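Local coordinates for polysaccharide biosynthesis protein CapD (Bacillus thuringiensis HD-771, PDB 6BWC) that probably acts as an NADP-dependent enzyme of the short-chain dehydrogenase type on a UDP-N-acetylglucosamine substrate in CMP-pseudaminic acid biosynthesis, at residues C[4-10]-C[30-36]; C[20-24]-C[48-52]. The protein carries 2 engineered substitutions. All blocks are in the same frame, centred on the assembly; numbering follows the deposited sequence.

Contact 1. Residues C[4-10]-C[30-36]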
loop_
_atom_site.group_PDB
_atom_site.type_symbol
_atom_site.label_atom_id
_atom_site.label_comp_id
_atom_site.label_asym_id
_atom_site.label_seq_id
_atom_site.Cartn_x
_atom_site.Cartn_y
_atom_site.Cartn_z
ATOM N N PHE C 4 -8.961 3.939 -39.840
ATOM C CA PHE C 4 -7.894 3.541 -38.894
ATOM C C PHE C 4 -8.355 2.610 -37.741
ATOM O O PHE C 4 -7.630 1.685 -37.346
ATOM C CB PHE C 4 -7.249 4.826 -38.321
ATOM C CG PHE C 4 -6.021 4.601 -37.446
ATOM C CD1 PHE C 4 -4.746 4.472 -38.008
ATOM C CD2 PHE C 4 -6.131 4.592 -36.053
ATOM C CE1 PHE C 4 -3.622 4.308 -37.205
ATOM C CE2 PHE C 4 -5.017 4.410 -35.245
ATOM C CZ PHE C 4 -3.758 4.273 -35.824
ATOM N N PHE C 5 -9.541 2.862 -37.190
ATOM C CA PHE C 5 -10.001 2.139 -36.005
ATOM C C PHE C 5 -10.862 0.930 -36.351
ATOM O O PHE C 5 -11.307 0.208 -35.449
ATOM C CB PHE C 5 -10.754 3.074 -35.070
ATOM C CG PHE C 5 -9.891 4.148 -34.451
ATOM C CD1 PHE C 5 -8.824 3.811 -33.621
ATOM C CD2 PHE C 5 -10.167 5.507 -34.662
ATOM C CE1 PHE C 5 -8.040 4.795 -33.023
ATOM C CE2 PHE C 5 -9.387 6.491 -34.070
ATOM C CZ PHE C 5 -8.317 6.135 -33.249
ATOM N N LYS C 6 -11.086 0.716 -37.653
ATOM C CA LYS C 6 -11.736 -0.478 -38.185
ATOM C C LYS C 6 -11.263 -1.699 -37.429
ATOM O O LYS C 6 -10.109 -2.074 -37.496
ATOM C CB LYS C 6 -11.400 -0.634 -39.679
ATOM C CG LYS C 6 -12.048 -1.823 -40.392
ATOM C CD LYS C 6 -13.499 -1.540 -40.773
ATOM C CE LYS C 6 -14.131 -2.688 -41.556
ATOM N NZ LYS C 6 -13.448 -2.971 -42.852
ATOM N N ASP C 7 -12.182 -2.302 -36.694
ATOM C CA ASP C 7 -11.955 -3.572 -36.052
ATOM C C ASP C 7 -10.860 -3.596 -35.001
ATOM O O ASP C 7 -10.214 -4.623 -34.791
ATOM C CB ASP C 7 -11.740 -4.636 -37.121
ATOM C CG ASP C 7 -12.899 -5.547 -37.209
ATOM O OD1 ASP C 7 -13.984 -5.058 -37.639
ATOM O OD2 ASP C 7 -12.730 -6.725 -36.781
ATOM N N LYS C 8 -10.672 -2.460 -34.330
ATOM C CA LYS C 8 -9.734 -2.342 -33.203
ATOM C C LYS C 8 -10.480 -2.230 -31.855
ATOM O O LYS C 8 -11.720 -2.137 -31.800
ATOM C CB LYS C 8 -8.791 -1.137 -33.407
ATOM C CG LYS C 8 -7.995 -1.158 -34.701
ATOM C CD LYS C 8 -6.975 -2.292 -34.745
ATOM C CE LYS C 8 -5.933 -2.059 -35.843
ATOM N NZ LYS C 8 -5.372 -3.324 -36.408
ATOM N N ASN C 9 -9.694 -2.271 -30.782
ATOM C CA ASN C 9 -10.164 -2.127 -29.409
ATOM C C ASN C 9 -9.663 -0.803 -28.831
ATOM O O ASN C 9 -8.469 -0.497 -28.921
ATOM C CB ASN C 9 -9.625 -3.301 -28.589
ATOM C CG ASN C 9 -10.104 -4.649 -29.110
ATOM O OD1 ASN C 9 -10.928 -4.717 -30.000
ATOM N ND2 ASN C 9 -9.602 -5.723 -28.532
ATOM N N VAL C 10 -10.554 -0.012 -28.236
ATOM C CA VAL C 10 -10.198 1.341 -27.800
ATOM C C VAL C 10 -10.691 1.630 -26.390
ATOM O O VAL C 10 -11.860 1.374 -26.085
ATOM C CB VAL C 10 -10.790 2.390 -28.760
ATOM C CG1 VAL C 10 -10.503 3.812 -28.267
ATOM C CG2 VAL C 10 -10.255 2.159 -30.169
ATOM N N GLU C 30 -15.834 5.025 -37.394
ATOM C CA GLU C 30 -14.880 4.126 -38.071
ATOM C C GLU C 30 -15.081 2.630 -37.745
ATOM O O GLU C 30 -14.374 1.761 -38.270
ATOM C CB GLU C 30 -13.451 4.540 -37.771
ATOM C CG GLU C 30 -13.038 5.803 -38.499
ATOM C CD GLU C 30 -11.727 6.350 -37.998
ATOM O OE1 GLU C 30 -10.851 5.545 -37.623
ATOM O OE2 GLU C 30 -11.574 7.581 -37.980
ATOM N N LYS C 31 -16.045 2.336 -36.878
ATOM C CA LYS C 31 -16.585 0.991 -36.723
ATOM C C LYS C 31 -15.543 0.014 -36.137
ATOM O O LYS C 31 -15.105 -0.899 -36.804
ATOM C CB LYS C 31 -17.164 0.523 -38.068
ATOM C CG LYS C 31 -18.313 -0.474 -37.953
ATOM C CD LYS C 31 -19.662 0.208 -37.752
ATOM C CE LYS C 31 -20.269 0.748 -39.045
ATOM N NZ LYS C 31 -21.455 1.653 -38.821
ATOM N N PRO C 32 -15.137 0.228 -34.877
ATOM C CA PRO C 32 -14.137 -0.594 -34.199
ATOM C C PRO C 32 -14.741 -1.810 -33.554
ATOM O O PRO C 32 -15.965 -1.875 -33.407
ATOM C CB PRO C 32 -13.646 0.334 -33.091
ATOM C CG PRO C 32 -14.880 1.068 -32.684
ATOM C CD PRO C 32 -15.669 1.256 -33.960
ATOM N N LYS C 33 -13.899 -2.732 -33.114
ATOM C CA LYS C 33 -14.427 -3.931 -32.503
ATOM C C LYS C 33 -15.200 -3.595 -31.244
ATOM O O LYS C 33 -16.363 -3.978 -31.122
ATOM C CB LYS C 33 -13.360 -4.970 -32.182
ATOM C CG LYS C 33 -13.976 -6.266 -31.614
ATOM C CD LYS C 33 -13.177 -7.517 -31.966
ATOM C CE LYS C 33 -14.052 -8.763 -32.038
ATOM N NZ LYS C 33 -13.306 -9.877 -32.694
ATOM N N VAL C 34 -14.542 -2.884 -30.333
ATOM C CA VAL C 34 -15.167 -2.385 -29.111
ATOM C C VAL C 34 -14.523 -1.063 -28.759
ATOM O O VAL C 34 -13.373 -0.842 -29.104
ATOM C CB VAL C 34 -15.040 -3.393 -27.939
ATOM C CG1 VAL C 34 -13.613 -3.494 -27.412
ATOM C CG2 VAL C 34 -15.968 -3.026 -26.812
ATOM N N VAL C 35 -15.285 -0.189 -28.112
ATOM C CA VAL C 35 -14.764 1.008 -27.457
ATOM C C VAL C 35 -15.146 0.870 -26.006
ATOM O O VAL C 35 -16.290 0.553 -25.714
ATOM C CB VAL C 35 -15.422 2.311 -27.979
ATOM C CG1 VAL C 35 -14.781 3.546 -27.332
ATOM C CG2 VAL C 35 -15.324 2.399 -29.504
ATOM N N ARG C 36 -14.216 1.111 -25.097
ATOM C CA ARG C 36 -14.512 1.083 -23.679
ATOM C C ARG C 36 -14.566 2.503 -23.120
ATOM O O ARG C 36 -13.792 3.365 -23.535
ATOM C CB ARG C 36 -13.457 0.252 -22.970
ATOM C CG ARG C 36 -13.426 -1.202 -23.462
ATOM C CD ARG C 36 -12.587 -2.125 -22.575
ATOM N NE ARG C 36 -12.344 -3.437 -23.198
ATOM C CZ ARG C 36 -11.350 -4.271 -22.877
ATOM N NH1 ARG C 36 -10.464 -3.963 -21.940
ATOM N NH2 ARG C 36 -11.196 -5.419 -23.506
#
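Glu30 meets Phe5 on the buried side of this contact. Its chain is extended beyond CG (chi2 169°), and OE1 takes the Phe5 N-H at 3.0 Å, nearly along the C-O axis. The carboxylate and the Phe5 ring cross obliquely with their planes 16° apart, and Glu30 OE1 also lies close to Phe5 CD2. OE2 pairs with Lys219 of helix 207-220, so each carboxylate oxygen has a partner. Phe5 CB also packs on Pro32 CB, and the Phe5 side chain touches Val27 and Met218. Further along, Val10 CG1 faces Val35 CG1 at 4.4 Å. The backbones bond in parallel register: Val34 N to Lys8 O at 3.3 Å, Val10 N to Val34 O at 3.1 Å, then Arg36 N to Val10 O.

The solvent side is looser. Lys6, Asp7, Lys31 and Lys33 are exposed there. One backbone hydrogen bond, Asp7 N to Lys31 O, closes this side; the opposite charges of Asp7 OD2 and Lys33 NZ are 5.2 Å apart and not in contact. Asn9 runs alongside Lys33, with Asn9 OD1 against Lys33 CB at 3.3 Å; Asn9 ND2 is hydrogen-bonded to Asn78 O. Strands 9-13 and 34-39, joined through helix 18-29, form the first beta-alpha-beta crossover of a Rossmann fold.

Contact 2. Residues C[20-24]-C[48-52]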
loop_
_atom_site.group_PDB
_atom_site.type_symbol
_atom_site.label_atom_id
_atom_site.label_comp_id
_atom_site.label_asym_id
_atom_site.label_seq_id
_atom_site.Cartn_x
_atom_site.Cartn_y
_atom_site.Cartn_z
ATOM N N GLY C 20 -14.097 13.341 -23.975
ATOM C CA GLY C 20 -14.180 11.888 -24.046
ATOM C C GLY C 20 -15.393 11.331 -24.768
ATOM O O GLY C 20 -15.260 10.343 -25.482
ATOM N N LYS C 21 -16.566 11.942 -24.570
ATOM C CA LYS C 21 -17.751 11.591 -25.356
ATOM C C LYS C 21 -17.579 11.932 -26.832
ATOM O O LYS C 21 -17.841 11.084 -27.697
ATOM C CB LYS C 21 -19.015 12.293 -24.872
ATOM C CG LYS C 21 -19.706 11.654 -23.672
ATOM C CD LYS C 21 -21.223 11.914 -23.681
ATOM C CE LYS C 21 -21.622 13.389 -23.598
ATOM N NZ LYS C 21 -22.783 13.682 -24.493
ATOM N N SER C 22 -17.151 13.154 -27.143
ATOM C CA SER C 22 -16.991 13.527 -28.557
ATOM C C SER C 22 -16.039 12.549 -29.277
ATOM O O SER C 22 -16.389 12.038 -30.340
ATOM C CB SER C 22 -16.534 14.984 -28.737
ATOM O OG SER C 22 -17.066 15.529 -29.934
ATOM N N ILE C 23 -14.879 12.252 -28.674
ATOM C CA ILE C 23 -13.977 11.193 -29.201
ATOM C C ILE C 23 -14.703 9.844 -29.419
ATOM O O ILE C 23 -14.488 9.189 -30.438
ATOM C CB ILE C 23 -12.750 10.935 -28.287
ATOM C CG1 ILE C 23 -11.822 12.160 -28.255
ATOM C CG2 ILE C 23 -11.956 9.708 -28.766
ATOM C CD1 ILE C 23 -10.819 12.150 -27.112
ATOM N N LEU C 24 -15.525 9.438 -28.442
ATOM C CA LEU C 24 -16.300 8.182 -28.485
ATOM C C LEU C 24 -17.116 8.050 -29.746
ATOM O O LEU C 24 -16.995 7.052 -30.457
ATOM C CB LEU C 24 -17.250 8.079 -27.276
ATOM C CG LEU C 24 -18.261 6.942 -27.219
ATOM C CD1 LEU C 24 -17.578 5.625 -27.561
ATOM C CD2 LEU C 24 -18.905 6.875 -25.843
ATOM N N LEU C 48 -25.044 8.433 -20.233
ATOM C CA LEU C 48 -24.414 8.034 -21.501
ATOM C C LEU C 48 -25.005 6.752 -22.024
ATOM O O LEU C 48 -25.469 6.706 -23.155
ATOM C CB LEU C 48 -22.897 7.859 -21.334
ATOM C CG LEU C 48 -22.001 7.504 -22.546
ATOM C CD1 LEU C 48 -22.142 8.498 -23.685
ATOM C CD2 LEU C 48 -20.537 7.438 -22.110
ATOM N N GLN C 49 -24.993 5.720 -21.196
ATOM C CA GLN C 49 -25.703 4.468 -21.491
ATOM C C GLN C 49 -27.082 4.735 -22.156
ATOM O O GLN C 49 -27.388 4.243 -23.240
ATOM C CB GLN C 49 -25.907 3.670 -20.187
ATOM C CG GLN C 49 -25.799 2.154 -20.306
ATOM C CD GLN C 49 -25.092 1.520 -19.110
ATOM O OE1 GLN C 49 -25.679 0.747 -18.363
ATOM N NE2 GLN C 49 -23.819 1.857 -18.923
ATOM N N GLU C 50 -27.890 5.557 -21.508
ATOM C CA GLU C 50 -29.242 5.827 -21.984
ATOM C C GLU C 50 -29.274 6.665 -23.275
ATOM O O GLU C 50 -30.154 6.507 -24.128
ATOM C CB GLU C 50 -30.061 6.506 -20.890
ATOM C CG GLU C 50 -31.539 6.210 -21.013
ATOM C CD GLU C 50 -31.899 4.768 -20.734
ATOM O OE1 GLU C 50 -31.162 4.038 -20.029
ATOM O OE2 GLU C 50 -32.961 4.373 -21.225
ATOM N N GLU C 51 -28.298 7.539 -23.419
ATOM C CA GLU C 51 -28.172 8.354 -24.606
ATOM C C GLU C 51 -27.712 7.524 -25.805
ATOM O O GLU C 51 -27.971 7.894 -26.935
ATOM C CB GLU C 51 -27.187 9.456 -24.295
ATOM C CG GLU C 51 -27.097 10.588 -25.277
ATOM C CD GLU C 51 -25.991 11.527 -24.866
ATOM O OE1 GLU C 51 -25.749 11.662 -23.633
ATOM O OE2 GLU C 51 -25.345 12.095 -25.778
ATOM N N PHE C 52 -27.034 6.406 -25.558
ATOM C CA PHE C 52 -26.644 5.465 -26.615
ATOM C C PHE C 52 -27.578 4.254 -26.577
ATOM O O PHE C 52 -27.135 3.127 -26.404
ATOM C CB PHE C 52 -25.153 5.069 -26.468
ATOM C CG PHE C 52 -24.200 6.132 -26.949
ATOM C CD1 PHE C 52 -24.107 7.351 -26.294
ATOM C CD2 PHE C 52 -23.438 5.938 -28.091
ATOM C CE1 PHE C 52 -23.262 8.352 -26.756
ATOM C CE2 PHE C 52 -22.584 6.932 -28.553
ATOM C CZ PHE C 52 -22.495 8.139 -27.881
#
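Lys21 and Leu24 of helix 18-29 face Leu48 and Glu51 of helix 42-51 and Phe52 just after it. These are two neighbouring helices on one side of the Rossmann sheet. Helix 18-29 follows strand 9-13 and begins in the glycine-rich turn, consistent with the GxGxxG motif that receives the dinucleotide. The nearest CA atoms, those of Lys21 and Leu48, are 8.5 Å apart, so side chains alone bridge the helices.

The apolar part lies deeper. Leu24 and Leu48 reach toward each other tip to tip, CD2 to CD2 at 4.1 Å. Both have CG anti to the backbone N (chi1 173° in Leu24), which sends their branches across the gap between the helices. Leu24 CD2 also meets the Phe52 ring obliquely, at CZ, 4.3 Å away. The sheet lies beneath: Leu24 and Leu48 both touch Val37 of strand 34-39, and Phe52 touches Ile59 and Tyr61 of strand 59-63. Above the leucines, the aliphatic part of Lys21 slides past Leu48 in the opposite direction, with Lys21 CD against Leu48 CD1 at 3.5 Å.

The polar part is at the outer edge. Lys21 bends at chi3 (-62°) and chi4 (140°), which brings NZ toward Glu51. Glu51 comes from the other direction with its chain extended. The two form a salt bridge, though the hydrogen bond within it is weak. The Lys21 side chain is about 7 Å from a bound NADP. On the far side of helix 42-51, Gln49 and Glu50 face a second subunit, packing on its Phe93 and Leu182. Across the salt bridge, Lys21 NZ lies closer to one carboxylate oxygen of Glu51, with OE2 at 3.3 Å and OE1 at 3.7 Å.

Both contacts use the first half of the Rossmann domain and are partly buried, with centres about 15 Å apart. Contact 1 joins strands 9-13 and 34-39 at their starts, so backbone hydrogen bonds dominate. Contact 2 joins helices 18-29 and 42-51 above the sheet, where the contact is made by side chains alone. In contact 1 a carboxylate, Glu30, works in the packed part, whereas the ion pair of contact 2 is at its outer edge. Contact 2 sits nearer NADP, and its second helix also borders another subunit, whereas no other chain touches contact 1. The two meet in the core, where Val35 CG1 packs on Leu24 CD1 at 3.5 Å. Helix 18-29 thus covers strand 34-39 while pairing with helix 42-51.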